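Local structure of putative branched-chain amino acid transport system substrate-binding protein (Rhodopseudomonas palustris, 3TX6) at residues 23-26 / 27-31; 74-78 / 79-83; 260-263 / 264-268; 286-289 / 290-294; 341-344 / 345-349. The protein probably serves as the periplasmic substrate-binding part of an ABC transporter for lignin-derived aromatic acids, here holding 3-(4-hydroxy-phenyl)pyruvic acid. One frame throughout, in Å; residues are numbered along the deposited sequence.

Contacts 2 and 4 both touch the bound hydroxyphenylpyruvate: Thr79 of contact 2 holds its acid end, and His286 of contact 4 its phenol end. Their centres are about 16 Å apart, and Met74 SE packs 3.6 Å from Phe291 CE1. Contact 1 joins both: Glu27 OE1 lies 2.7 Å from Ser77 OG, and Glu27 O lies 2.8 Å from Ser287 OG. Contact 3, on helix 261-275, packs against contact 4, where Glu266 OE1 forms a salt bridge with Lys292 NZ at 3.0 Å. Contact 5 lies in the loop before strand 349-354, its Leu343 side chain about 9 Å from the ligand. It meets contact 3 through Thr260 CG2 and Arg346 O.

Contact 1. Residues 23-26 / 27-31; sequences LGIP and ERNAL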
loop_
_atom_site.group_PDB
_atom_site.type_symbol
_atom_site.label_atom_id
_atom_site.label_comp_id
_atom_site.label_asym_id
_atom_site.label_seq_id
_atom_site.Cartn_x
_atom_site.Cartn_y
_atom_site.Cartn_z
ATOM N N LEU A 23 -9.871 2.624 1.718
ATOM C CA LEU A 23 -8.415 2.801 1.674
ATOM C C LEU A 23 -8.055 4.279 1.781
ATOM O O LEU A 23 -7.144 4.647 2.529
ATOM C CB LEU A 23 -7.822 2.210 0.387
ATOM C CG LEU A 23 -7.655 0.688 0.383
ATOM C CD1 LEU A 23 -9.015 -0.052 0.461
ATOM C CD2 LEU A 23 -6.854 0.241 -0.836
ATOM N N GLY A 24 -8.766 5.122 1.030
ATOM C CA GLY A 24 -8.442 6.539 1.069
ATOM C C GLY A 24 -8.862 7.329 2.308
ATOM O O GLY A 24 -8.186 8.298 2.678
ATOM N N ILE A 25 -10.018 6.985 2.877
ATOM C CA ILE A 25 -10.462 7.681 4.075
ATOM C C ILE A 25 -9.399 7.681 5.187
ATOM O O ILE A 25 -9.069 8.754 5.729
ATOM C CB ILE A 25 -11.843 7.178 4.564
ATOM C CG1 ILE A 25 -12.936 7.718 3.635
ATOM C CG2 ILE A 25 -12.122 7.622 6.011
ATOM C CD1 ILE A 25 -14.309 7.047 3.779
ATOM N N PRO A 26 -8.817 6.520 5.499
ATOM C CA PRO A 26 -7.767 6.567 6.507
ATOM C C PRO A 26 -6.493 7.314 6.109
ATOM O O PRO A 26 -5.804 7.904 6.952
ATOM C CB PRO A 26 -7.439 5.073 6.751
ATOM C CG PRO A 26 -8.697 4.355 6.351
ATOM C CD PRO A 26 -9.199 5.132 5.182
ATOM N N GLU A 27 -6.199 7.279 4.814
ATOM C CA GLU A 27 -5.070 8.050 4.293
ATOM C C GLU A 27 -5.246 9.537 4.505
ATOM O O GLU A 27 -4.298 10.237 4.920
ATOM C CB GLU A 27 -4.848 7.697 2.820
ATOM C CG GLU A 27 -4.280 6.298 2.711
ATOM C CD GLU A 27 -4.249 5.622 1.354
ATOM O OE1 GLU A 27 -4.761 6.136 0.365
ATOM O OE2 GLU A 27 -3.694 4.489 1.345
ATOM N N ARG A 28 -6.449 10.034 4.213
ATOM C CA ARG A 28 -6.768 11.436 4.436
ATOM C C ARG A 28 -6.781 11.750 5.935
ATOM O O ARG A 28 -6.225 12.750 6.368
ATOM C CB ARG A 28 -8.122 11.765 3.812
ATOM C CG ARG A 28 -8.657 13.134 4.193
ATOM C CD ARG A 28 -9.740 13.598 3.208
ATOM N NE ARG A 28 -10.262 14.916 3.556
ATOM C CZ ARG A 28 -11.197 15.120 4.482
ATOM N NH1 ARG A 28 -11.607 16.359 4.754
ATOM N NH2 ARG A 28 -11.708 14.079 5.136
ATOM N N ASN A 29 -7.397 10.885 6.724
ATOM C CA ASN A 29 -7.492 11.136 8.161
ATOM C C ASN A 29 -6.113 11.143 8.842
ATOM O O ASN A 29 -5.899 11.847 9.818
ATOM C CB ASN A 29 -8.409 10.140 8.847
ATOM C CG ASN A 29 -9.877 10.353 8.550
ATOM O OD1 ASN A 29 -10.275 11.396 8.074
ATOM N ND2 ASN A 29 -10.686 9.349 8.867
ATOM N N ALA A 30 -5.160 10.363 8.333
ATOM C CA ALA A 30 -3.878 10.272 8.967
ATOM C C ALA A 30 -3.140 11.625 8.876
ATOM O O ALA A 30 -2.190 11.865 9.651
ATOM C CB ALA A 30 -3.029 9.171 8.308
ATOM N N LEU A 31 -3.542 12.473 7.924
ATOM C CA LEU A 31 -2.903 13.757 7.745
ATOM C C LEU A 31 -3.063 14.677 8.972
ATOM O O LEU A 31 -2.290 15.650 9.143
ATOM C CB LEU A 31 -3.466 14.465 6.515
ATOM C CG LEU A 31 -3.315 13.702 5.177
ATOM C CD1 LEU A 31 -4.053 14.432 4.071
ATOM C CD2 LEU A 31 -1.844 13.501 4.844
#
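Gly24, Ile25 and Pro26 meet Arg28, Asn29 and Ala30 through the i to i+4 backbone bonds of helix 21-29, in the periplasmic-binding-protein fold. Arg28 N bonds Gly24 O at 2.9 Å. Asn29 N reaches Ile25 O at 2.9 Å. The bond from Ala30 N to Pro26 O is more bent, with an N-H...O angle of 139°. Pro26 N has no hydrogen to give to the turn before it, and the helix kinks there. Among the polar side chains, Glu27 is extended and runs back along the turn. Its CD comes 3.3 Å from Leu23 O, and its OE1 is bonded to Ser77 OG. Replacing Glu27 by an alanine would probably leave Ser77 OG without this partner and open a gap beside Leu23 O. In the packing, Leu23 touches the bound ligand and Phe283. Ile25 and Asn29 lie side by side at the surface. With Ile25 CG2 anti to the backbone N, this methyl is 3.6 Å from Asn29 ND2.

Contact 2. Residues 74-78 / 79-83; sequences MGSSV and TPPTV. With ENO (3-(4-hydroxy-phenyl)pyruvic acid), chain D.
Thr82 OG1 donates to Val78 O at 2.7 Å, from above the carbonyl plane. The same hydroxyl accepts from Ser76 N at 2.9 Å, so one side chain ties both ends of the turn. OG1 of Thr82 is anti to the carbonyl carbon and beside the backbone N (chi1 -61°), which turns it to the start of the helix. Thr82 N adds a weak bond to Val78 O. Thr79 N gives a nearly straight bond, 170°, to ENO O2 at 2.8 Å. Thr79 OG1 is near ENO O4, but Pro101 O also competes for its proton. This is the strand-to-helix turn of the beta-alpha-beta unit 72-75, 79-92, 96-98. Val78 is the N-cap residue. The ligand carboxylate therefore sits at the start of helix 79-92, where the helix dipole would probably favour its negative charge. Arg174 also bonds the ligand. Outside this polar core, Val78 splits its methyls: CG1 is 3.5 Å from ENO O1, and CG2 lies 3.6 Å from Pro81 CD. Pro81 CG also packs 3.5 Å from Ser76 OG, a hydroxyl bonded to Asp50.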
loop_
_atom_site.group_PDB
_atom_site.type_symbol
_atom_site.label_atom_id
_atom_site.label_comp_id
_atom_site.label_asym_id
_atom_site.label_seq_id
_atom_site.Cartn_x
_atom_site.Cartn_y
_atom_site.Cartn_z
HETATM N N MSE A 74 1.479 13.256 -3.784
HETATM C CA MSE A 74 1.270 11.948 -3.187
HETATM C C MSE A 74 -0.032 11.360 -3.696
HETATM O O MSE A 74 -0.985 12.054 -3.996
HETATM C CB MSE A 74 1.136 12.031 -1.658
HETATM C CG MSE A 74 2.276 12.787 -1.006
HETATM SE SE MSE A 74 2.082 12.867 0.924
HETATM C CE MSE A 74 0.968 11.302 1.129
ATOM N N GLY A 75 -0.052 10.040 -3.805
ATOM C CA GLY A 75 -1.277 9.322 -4.099
ATOM C C GLY A 75 -1.029 8.232 -5.115
ATOM O O GLY A 75 0.121 7.986 -5.526
ATOM N N SER A 76 -2.065 7.536 -5.551
ATOM C CA SER A 76 -3.416 7.579 -5.030
ATOM C C SER A 76 -3.559 6.324 -4.134
ATOM O O SER A 76 -2.581 5.806 -3.652
ATOM C CB SER A 76 -4.419 7.622 -6.220
ATOM O OG SER A 76 -5.781 7.570 -5.800
ATOM N N SER A 77 -4.802 5.859 -3.935
ATOM C CA SER A 77 -5.090 4.785 -2.985
ATOM C C SER A 77 -5.024 3.375 -3.602
ATOM O O SER A 77 -4.909 2.374 -2.901
ATOM C CB SER A 77 -6.485 4.991 -2.369
ATOM O OG SER A 77 -6.548 6.241 -1.673
ATOM N N VAL A 78 -5.228 3.314 -4.908
ATOM C CA VAL A 78 -5.279 2.058 -5.654
ATOM C C VAL A 78 -4.438 2.250 -6.918
ATOM O O VAL A 78 -4.081 3.386 -7.265
ATOM C CB VAL A 78 -6.714 1.556 -5.920
ATOM C CG1 VAL A 78 -7.354 1.047 -4.627
ATOM C CG2 VAL A 78 -7.557 2.647 -6.605
ATOM N N THR A 79 -4.070 1.130 -7.546
ATOM C CA THR A 79 -3.057 1.175 -8.605
ATOM C C THR A 79 -3.417 2.007 -9.833
ATOM O O THR A 79 -2.581 2.806 -10.255
ATOM C CB THR A 79 -2.566 -0.243 -8.984
ATOM O OG1 THR A 79 -2.005 -0.845 -7.807
ATOM C CG2 THR A 79 -1.541 -0.197 -10.107
ATOM N N PRO A 80 -4.629 1.872 -10.393
ATOM C CA PRO A 80 -4.879 2.605 -11.652
ATOM C C PRO A 80 -4.710 4.144 -11.536
ATOM O O PRO A 80 -4.012 4.740 -12.352
ATOM C CB PRO A 80 -6.308 2.155 -12.047
ATOM C CG PRO A 80 -6.370 0.761 -11.477
ATOM C CD PRO A 80 -5.705 0.921 -10.126
ATOM N N PRO A 81 -5.296 4.777 -10.524
ATOM C CA PRO A 81 -5.058 6.234 -10.428
ATOM C C PRO A 81 -3.588 6.580 -10.044
ATOM O O PRO A 81 -3.113 7.692 -10.305
ATOM C CB PRO A 81 -6.039 6.669 -9.350
ATOM C CG PRO A 81 -6.315 5.450 -8.552
ATOM C CD PRO A 81 -6.271 4.315 -9.548
ATOM N N THR A 82 -2.888 5.665 -9.358
ATOM C CA THR A 82 -1.503 5.892 -8.929
ATOM C C THR A 82 -0.581 5.916 -10.153
ATOM O O THR A 82 0.349 6.761 -10.243
ATOM C CB THR A 82 -1.054 4.829 -7.916
ATOM O OG1 THR A 82 -1.888 4.917 -6.772
ATOM C CG2 THR A 82 0.403 5.017 -7.448
ATOM N N VAL A 83 -0.849 5.037 -11.122
ATOM C CA VAL A 83 -0.147 5.094 -12.400
ATOM C C VAL A 83 -0.332 6.469 -13.060
ATOM O O VAL A 83 0.643 7.088 -13.522
ATOM C CB VAL A 83 -0.546 3.933 -13.319
ATOM C CG1 VAL A 83 -0.034 4.159 -14.748
ATOM C CG2 VAL A 83 -0.028 2.580 -12.749
HETATM O O4 ENO D . -2.982 -0.971 -5.042
HETATM C C9 ENO D . -2.976 -0.410 -1.678
HETATM C C8 ENO D . -2.011 -0.288 -0.699
HETATM C C7 ENO D . -1.290 -1.406 -0.249
HETATM C C6 ENO D . -1.499 -2.617 -0.879
HETATM C C5 ENO D . -2.482 -2.760 -1.855
HETATM C C4 ENO D . -3.227 -1.647 -2.281
HETATM O O3 ENO D . -0.314 -1.220 0.721
HETATM C C3 ENO D . -4.337 -1.796 -3.283
HETATM C C2 ENO D . -4.059 -1.493 -4.706
HETATM C C1 ENO D . -5.139 -1.712 -5.657
HETATM O O2 ENO D . -4.932 -1.408 -6.850
HETATM O O1 ENO D . -6.246 -2.203 -5.283
#

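Contact 3. Residues 260-263 / 264-268; sequences TKKP and GLELN
The first turns of helix 261-275 set Lys261 against Leu265 and Lys262 against Glu266, one turn apart in each case. Four successive i to i+4 backbone bonds build this helix start. Gly264 N bonds Thr260 O at 3.1 Å. Leu265 N bonds Lys261 O at 2.8 Å. Glu266 N to Lys262 O and Leu267 N to Pro263 O follow, at 2.9 Å and 3.0 Å. Pro263 lacks an N-H to give, which costs little near the start of a helix. The side chains form two rows. Lys261 is fully extended and runs alongside Leu265, with Lys261 CG 4.1 Å from Leu265 CD1. Its amino group goes on to a salt bridge with Asp256 and a hydrogen bond to the backbone O of Gln254. Lys262 lies next to Glu266 and points the same way, but its chain bends at chi3 (66°). Lys262 NZ is 5.4 Å from Glu266 OE2, and the two charges do not touch. Glu266 instead pairs through OE1 with Lys292 of helix 282-304. Leu267 faces that helix too, packing on Ala285 and Phe288. On the exposed side the closest side-chain approach within the pair is Lys262 CG to Glu266 OE2, 3.7 Å.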
loop_
_atom_site.group_PDB
_atom_site.type_symbol
_atom_site.label_atom_id
_atom_site.label_comp_id
_atom_site.label_asym_id
_atom_site.label_seq_id
_atom_site.Cartn_x
_atom_site.Cartn_y
_atom_site.Cartn_z
ATOM N N THR A 260 10.717 0.311 13.180
ATOM C CA THR A 260 9.317 0.560 12.814
ATOM C C THR A 260 8.395 0.765 14.038
ATOM O O THR A 260 7.288 1.305 13.911
ATOM C CB THR A 260 8.767 -0.613 11.953
ATOM O OG1 THR A 260 8.946 -1.847 12.639
ATOM C CG2 THR A 260 9.442 -0.669 10.576
ATOM N N LYS A 261 8.841 0.337 15.228
ATOM C CA LYS A 261 7.938 0.281 16.386
ATOM C C LYS A 261 7.456 1.660 16.842
ATOM O O LYS A 261 6.220 1.882 16.988
ATOM C CB LYS A 261 8.545 -0.518 17.567
ATOM C CG LYS A 261 7.596 -0.742 18.722
ATOM C CD LYS A 261 8.163 -1.727 19.725
ATOM C CE LYS A 261 7.211 -1.966 20.892
ATOM N NZ LYS A 261 7.768 -2.950 21.867
ATOM N N LYS A 262 8.386 2.563 17.067
ATOM C CA LYS A 262 8.066 3.887 17.564
ATOM C C LYS A 262 7.074 4.597 16.602
ATOM O O LYS A 262 6.032 5.045 17.041
ATOM C CB LYS A 262 9.366 4.709 17.857
ATOM C CG LYS A 262 9.147 6.160 18.229
ATOM C CD LYS A 262 10.405 6.947 18.610
ATOM C CE LYS A 262 11.371 7.107 17.427
ATOM N NZ LYS A 262 12.492 8.092 17.629
ATOM N N PRO A 263 7.394 4.690 15.285
ATOM C CA PRO A 263 6.450 5.423 14.453
ATOM C C PRO A 263 5.060 4.715 14.328
ATOM O O PRO A 263 4.015 5.372 14.162
ATOM C CB PRO A 263 7.146 5.486 13.071
ATOM C CG PRO A 263 8.240 4.479 13.140
ATOM C CD PRO A 263 8.664 4.427 14.572
ATOM N N GLY A 264 5.043 3.399 14.397
ATOM C CA GLY A 264 3.785 2.653 14.426
ATOM C C GLY A 264 2.960 2.937 15.661
ATOM O O GLY A 264 1.759 3.201 15.569
ATOM N N LEU A 265 3.606 2.950 16.820
ATOM C CA LEU A 265 2.908 3.319 18.026
ATOM C C LEU A 265 2.398 4.743 17.959
ATOM O O LEU A 265 1.280 5.036 18.425
ATOM C CB LEU A 265 3.807 3.165 19.271
ATOM C CG LEU A 265 4.145 1.746 19.706
ATOM C CD1 LEU A 265 5.228 1.812 20.819
ATOM C CD2 LEU A 265 2.917 1.016 20.222
ATOM N N GLU A 266 3.191 5.656 17.389
ATOM C CA GLU A 266 2.762 7.048 17.299
ATOM C C GLU A 266 1.496 7.152 16.470
ATOM O O GLU A 266 0.525 7.756 16.899
ATOM C CB GLU A 266 3.843 7.977 16.692
ATOM C CG GLU A 266 5.058 8.197 17.578
ATOM C CD GLU A 266 6.190 8.938 16.902
ATOM O OE1 GLU A 266 6.101 9.216 15.687
ATOM O OE2 GLU A 266 7.191 9.216 17.586
ATOM N N LEU A 267 1.518 6.595 15.260
ATOM C CA LEU A 267 0.353 6.710 14.388
ATOM C C LEU A 267 -0.869 6.028 14.999
ATOM O O LEU A 267 -1.944 6.600 15.057
ATOM C CB LEU A 267 0.588 6.087 13.037
ATOM C CG LEU A 267 -0.636 5.863 12.137
ATOM C CD1 LEU A 267 -1.366 7.167 11.812
ATOM C CD2 LEU A 267 -0.135 5.160 10.879
ATOM N N ASN A 268 -0.701 4.788 15.424
ATOM C CA ASN A 268 -1.832 4.066 15.948
ATOM C C ASN A 268 -2.442 4.707 17.228
ATOM O O ASN A 268 -3.661 4.788 17.364
ATOM C CB ASN A 268 -1.491 2.587 16.187
ATOM C CG ASN A 268 -1.243 1.838 14.914
ATOM O OD1 ASN A 268 -1.529 2.333 13.829
ATOM N ND2 ASN A 268 -0.772 0.600 15.037
#

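Contact 4. Residues 286-289 / 290-294; sequences HSFD and AFKVL. With ENO (3-(4-hydroxy-phenyl)pyruvic acid), chain D.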
loop_
_atom_site.group_PDB
_atom_site.type_symbol
_atom_site.label_atom_id
_atom_site.label_comp_id
_atom_site.label_asym_id
_atom_site.label_seq_id
_atom_site.Cartn_x
_atom_site.Cartn_y
_atom_site.Cartn_z
ATOM N N HIS A 286 0.493 4.542 5.169
ATOM C CA HIS A 286 1.223 5.007 3.986
ATOM C C HIS A 286 1.290 6.511 3.903
ATOM O O HIS A 286 2.356 7.038 3.577
ATOM C CB HIS A 286 0.688 4.416 2.692
ATOM C CG HIS A 286 0.748 2.926 2.624
ATOM N ND1 HIS A 286 1.804 2.179 3.079
ATOM C CD2 HIS A 286 -0.183 2.027 2.116
ATOM C CE1 HIS A 286 1.537 0.864 2.844
ATOM N NE2 HIS A 286 0.334 0.773 2.267
ATOM N N SER A 287 0.185 7.222 4.154
ATOM C CA SER A 287 0.267 8.679 4.175
ATOM C C SER A 287 1.112 9.191 5.356
ATOM O O SER A 287 1.951 10.074 5.190
ATOM C CB SER A 287 -1.098 9.384 4.096
ATOM O OG SER A 287 -1.849 8.976 5.132
ATOM N N PHE A 288 0.941 8.606 6.537
ATOM C CA PHE A 288 1.770 8.944 7.689
ATOM C C PHE A 288 3.262 8.777 7.358
ATOM O O PHE A 288 4.077 9.653 7.646
ATOM C CB PHE A 288 1.361 8.083 8.878
ATOM C CG PHE A 288 2.103 8.363 10.137
ATOM C CD1 PHE A 288 1.655 9.353 11.006
ATOM C CD2 PHE A 288 3.198 7.619 10.505
ATOM C CE1 PHE A 288 2.283 9.596 12.192
ATOM C CE2 PHE A 288 3.825 7.859 11.720
ATOM C CZ PHE A 288 3.376 8.859 12.544
ATOM N N ASP A 289 3.601 7.636 6.769
ATOM C CA ASP A 289 5.002 7.328 6.473
ATOM C C ASP A 289 5.559 8.255 5.388
ATOM O O ASP A 289 6.731 8.587 5.410
ATOM C CB ASP A 289 5.132 5.893 6.027
ATOM C CG ASP A 289 4.946 4.904 7.154
ATOM O OD1 ASP A 289 4.839 5.344 8.319
ATOM O OD2 ASP A 289 4.971 3.690 6.867
ATOM N N ALA A 290 4.724 8.646 4.419
ATOM C CA ALA A 290 5.180 9.566 3.396
ATOM C C ALA A 290 5.709 10.862 4.044
ATOM O O ALA A 290 6.728 11.448 3.608
ATOM C CB ALA A 290 4.097 9.866 2.367
ATOM N N PHE A 291 5.047 11.324 5.098
ATOM C CA PHE A 291 5.516 12.491 5.848
ATOM C C PHE A 291 6.754 12.207 6.664
ATOM O O PHE A 291 7.571 13.107 6.824
ATOM C CB PHE A 291 4.395 13.112 6.675
ATOM C CG PHE A 291 3.426 13.944 5.838
ATOM C CD1 PHE A 291 2.426 13.328 5.076
ATOM C CD2 PHE A 291 3.529 15.323 5.810
ATOM C CE1 PHE A 291 1.567 14.088 4.314
ATOM C CE2 PHE A 291 2.655 16.086 5.060
ATOM C CZ PHE A 291 1.667 15.480 4.325
ATOM N N LYS A 292 6.891 11.001 7.210
ATOM C CA LYS A 292 8.149 10.619 7.857
ATOM C C LYS A 292 9.284 10.702 6.834
ATOM O O LYS A 292 10.373 11.180 7.159
ATOM C CB LYS A 292 8.074 9.215 8.468
ATOM C CG LYS A 292 7.174 9.088 9.695
ATOM C CD LYS A 292 7.683 9.949 10.855
ATOM C CE LYS A 292 6.963 9.667 12.157
ATOM N NZ LYS A 292 7.458 10.423 13.361
ATOM N N VAL A 293 9.040 10.290 5.577
ATOM C CA VAL A 293 10.075 10.436 4.530
ATOM C C VAL A 293 10.410 11.909 4.313
ATOM O O VAL A 293 11.596 12.287 4.234
ATOM C CB VAL A 293 9.679 9.692 3.224
ATOM C CG1 VAL A 293 10.593 10.073 2.053
ATOM C CG2 VAL A 293 9.610 8.199 3.461
ATOM N N LEU A 294 9.368 12.749 4.202
ATOM C CA LEU A 294 9.577 14.175 4.083
ATOM C C LEU A 294 10.354 14.788 5.259
ATOM O O LEU A 294 11.188 15.681 5.040
ATOM C CB LEU A 294 8.273 14.929 3.865
ATOM C CG LEU A 294 7.543 14.644 2.543
ATOM C CD1 LEU A 294 6.337 15.584 2.397
ATOM C CD2 LEU A 294 8.502 14.731 1.359
HETATM O O4 ENO D . -2.982 -0.971 -5.042
HETATM C C9 ENO D . -2.976 -0.410 -1.678
HETATM C C8 ENO D . -2.011 -0.288 -0.699
HETATM C C7 ENO D . -1.290 -1.406 -0.249
HETATM C C6 ENO D . -1.499 -2.617 -0.879
HETATM C C5 ENO D . -2.482 -2.760 -1.855
HETATM C C4 ENO D . -3.227 -1.647 -2.281
HETATM O O3 ENO D . -0.314 -1.220 0.721
HETATM C C3 ENO D . -4.337 -1.796 -3.283
HETATM C C2 ENO D . -4.059 -1.493 -4.706
HETATM C C1 ENO D . -5.139 -1.712 -5.657
HETATM O O2 ENO D . -4.932 -1.408 -6.850
HETATM O O1 ENO D . -6.246 -2.203 -5.283
#
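The Phe288 ring meets Lys292 obliquely, with CE2 3.6 Å from Lys292 CE. Asp289 OD1 lies at the edge of this ring, in its plane. The Phe288 and Lys292 side chains lie side by side and point the same way. Phe288 has its CG anti to the backbone N (chi1 -178°), while Lys292 bends at chi2 (-63°), which brings CE to the ring; its NZ goes on to Glu266. The Phe291 ring offers its edge to the turn before: CD1 sits 3.3 Å from Ser287 O, which lies in the ring plane. The His286 ring also uses its edge. Its NE2 is 2.6 Å from ENO O3, a short hydrogen bond near the ring plane, and either group could be the donor. Backbone bonds of helix 282-304 hold the turn. Ala290 N bonds His286 O at 3.0 Å. Lys292 N bonds Phe288 O at 3.2 Å, and Val293 N bonds Asp289 O. The bond from Phe291 N to Ser287 O is weak. Outside the helix, Asp289 is bonded to Ser329 and Gln330, and Phe291 packs on Ile10 and Ile12. The chemistry is that of a pocket wall: a largely buried stretch of helix 282-304 presents one imidazole to the phenol oxygen, consistent with selection of ligands that carry a para-hydroxyl.

Contact 5. Residues 341-344 / 345-349; sequences YGLD and DRSRI. With SO4 (sulfate ion), chain B.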
loop_
_atom_site.group_PDB
_atom_site.type_symbol
_atom_site.label_atom_id
_atom_site.label_comp_id
_atom_site.label_asym_id
_atom_site.label_seq_id
_atom_site.Cartn_x
_atom_site.Cartn_y
_atom_site.Cartn_z
ATOM N N TYR A 341 11.182 1.295 -4.326
ATOM C CA TYR A 341 10.441 0.867 -3.129
ATOM C C TYR A 341 11.330 0.897 -1.857
ATOM O O TYR A 341 10.907 1.350 -0.811
ATOM C CB TYR A 341 9.936 -0.534 -3.337
ATOM C CG TYR A 341 8.724 -0.631 -4.215
ATOM C CD1 TYR A 341 8.812 -0.772 -5.590
ATOM C CD2 TYR A 341 7.463 -0.587 -3.645
ATOM C CE1 TYR A 341 7.643 -0.898 -6.382
ATOM C CE2 TYR A 341 6.313 -0.736 -4.391
ATOM C CZ TYR A 341 6.385 -0.895 -5.764
ATOM O OH TYR A 341 5.209 -1.022 -6.493
ATOM N N GLY A 342 12.542 0.370 -1.928
ATOM C CA GLY A 342 13.527 0.600 -0.899
ATOM C C GLY A 342 13.404 -0.187 0.372
ATOM O O GLY A 342 13.921 0.254 1.388
ATOM N N LEU A 343 12.650 -1.284 0.326
ATOM C CA LEU A 343 12.258 -2.010 1.511
ATOM C C LEU A 343 12.858 -3.411 1.591
ATOM O O LEU A 343 13.291 -3.981 0.574
ATOM C CB LEU A 343 10.715 -2.091 1.564
ATOM C CG LEU A 343 9.986 -0.773 1.873
ATOM C CD1 LEU A 343 8.460 -0.914 1.705
ATOM C CD2 LEU A 343 10.400 -0.249 3.276
ATOM N N ASP A 344 12.872 -3.920 2.821
ATOM C CA ASP A 344 13.388 -5.242 3.114
ATOM C C ASP A 344 12.448 -5.979 4.068
ATOM O O ASP A 344 11.279 -5.597 4.218
ATOM C CB ASP A 344 14.852 -5.151 3.569
ATOM C CG ASP A 344 15.060 -4.506 4.969
ATOM O OD1 ASP A 344 14.121 -4.366 5.751
ATOM O OD2 ASP A 344 16.233 -4.183 5.291
ATOM N N ASP A 345 12.932 -7.042 4.682
ATOM C CA ASP A 345 12.134 -7.855 5.609
ATOM C C ASP A 345 11.524 -7.119 6.788
ATOM O O ASP A 345 10.515 -7.586 7.336
ATOM C CB ASP A 345 12.982 -9.025 6.166
ATOM C CG ASP A 345 13.178 -10.122 5.156
ATOM O OD1 ASP A 345 12.714 -9.979 4.005
ATOM O OD2 ASP A 345 13.784 -11.162 5.513
ATOM N N ARG A 346 12.106 -5.999 7.186
ATOM C CA ARG A 346 11.538 -5.197 8.249
ATOM C C ARG A 346 10.174 -4.592 7.849
ATOM O O ARG A 346 9.491 -4.081 8.728
ATOM C CB ARG A 346 12.527 -4.105 8.709
ATOM C CG ARG A 346 13.825 -4.653 9.369
ATOM C CD ARG A 346 14.858 -3.562 9.560
ATOM N NE ARG A 346 15.397 -3.110 8.286
ATOM C CZ ARG A 346 16.308 -2.150 8.151
ATOM N NH1 ARG A 346 16.716 -1.830 6.934
ATOM N NH2 ARG A 346 16.829 -1.533 9.209
ATOM N N SER A 347 9.788 -4.678 6.567
ATOM C CA SER A 347 8.574 -4.061 6.074
ATOM C C SER A 347 7.364 -4.959 6.058
ATOM O O SER A 347 6.314 -4.548 5.595
ATOM C CB SER A 347 8.739 -3.499 4.666
ATOM O OG SER A 347 8.841 -4.527 3.651
ATOM N N ARG A 348 7.472 -6.175 6.558
ATOM C CA ARG A 348 6.311 -7.036 6.587
ATOM C C ARG A 348 6.249 -8.022 7.729
ATOM O O ARG A 348 7.241 -8.458 8.260
ATOM C CB ARG A 348 6.169 -7.791 5.297
ATOM C CG ARG A 348 6.980 -9.069 5.172
ATOM C CD ARG A 348 8.481 -8.891 5.103
ATOM N NE ARG A 348 9.114 -10.201 5.064
ATOM C CZ ARG A 348 9.289 -11.023 6.093
ATOM N NH1 ARG A 348 8.957 -10.699 7.330
ATOM N NH2 ARG A 348 9.896 -12.165 5.882
ATOM N N ILE A 349 5.018 -8.338 8.057
ATOM C CA ILE A 349 4.704 -9.399 8.999
ATOM C C ILE A 349 3.618 -10.204 8.370
ATOM O O ILE A 349 3.016 -9.798 7.362
ATOM C CB ILE A 349 4.243 -8.868 10.364
ATOM C CG1 ILE A 349 2.916 -8.051 10.250
ATOM C CG2 ILE A 349 5.337 -8.029 11.008
ATOM C CD1 ILE A 349 2.376 -7.616 11.598
HETATM S S SO4 B . 9.829 -13.738 9.191
HETATM O O1 SO4 B . 9.489 -14.789 8.188
HETATM O O2 SO4 B . 8.637 -12.901 9.499
HETATM O O3 SO4 B . 10.303 -14.390 10.439
HETATM O O4 SO4 B . 10.923 -12.891 8.660
#
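Asp344 and Arg346 form a side-on salt bridge with two nitrogens. Arg346 NE donates to the syn lone pair of Asp344 OD1 (3.1 Å, 173°). Arg346 NH1 reaches Asp344 OD2 at 2.9 Å from 31° outside the carboxylate plane. Arg346 N also bonds Asp344 OD1, at 3.0 Å. With an alanine at position 344, the Arg346 guanidinium would probably lose its main partner and turn more easily, and the bond from Arg346 N would go too. The backbone adds a second grip. Asp344 O accepts from Ser347 OG at 2.7 Å and from Ser347 N at 2.9 Å, the hydroxyl coming nearly in line with the carbonyl. Leu343 CB is 3.7 Å from Ser347 OG, and the side chains of Leu343 and Ser347 both touch Ile121 of helix 119-130. Arg348 turns the edge of its guanidinium to a sulfate, probably from the crystallisation liquor, with NH2 3.0 Å from SO4 O4. The bond from Arg346 N to Asp344 OD1 makes an Asx turn, which here opens the 3-10 segment 345-347 just before strand 349-354.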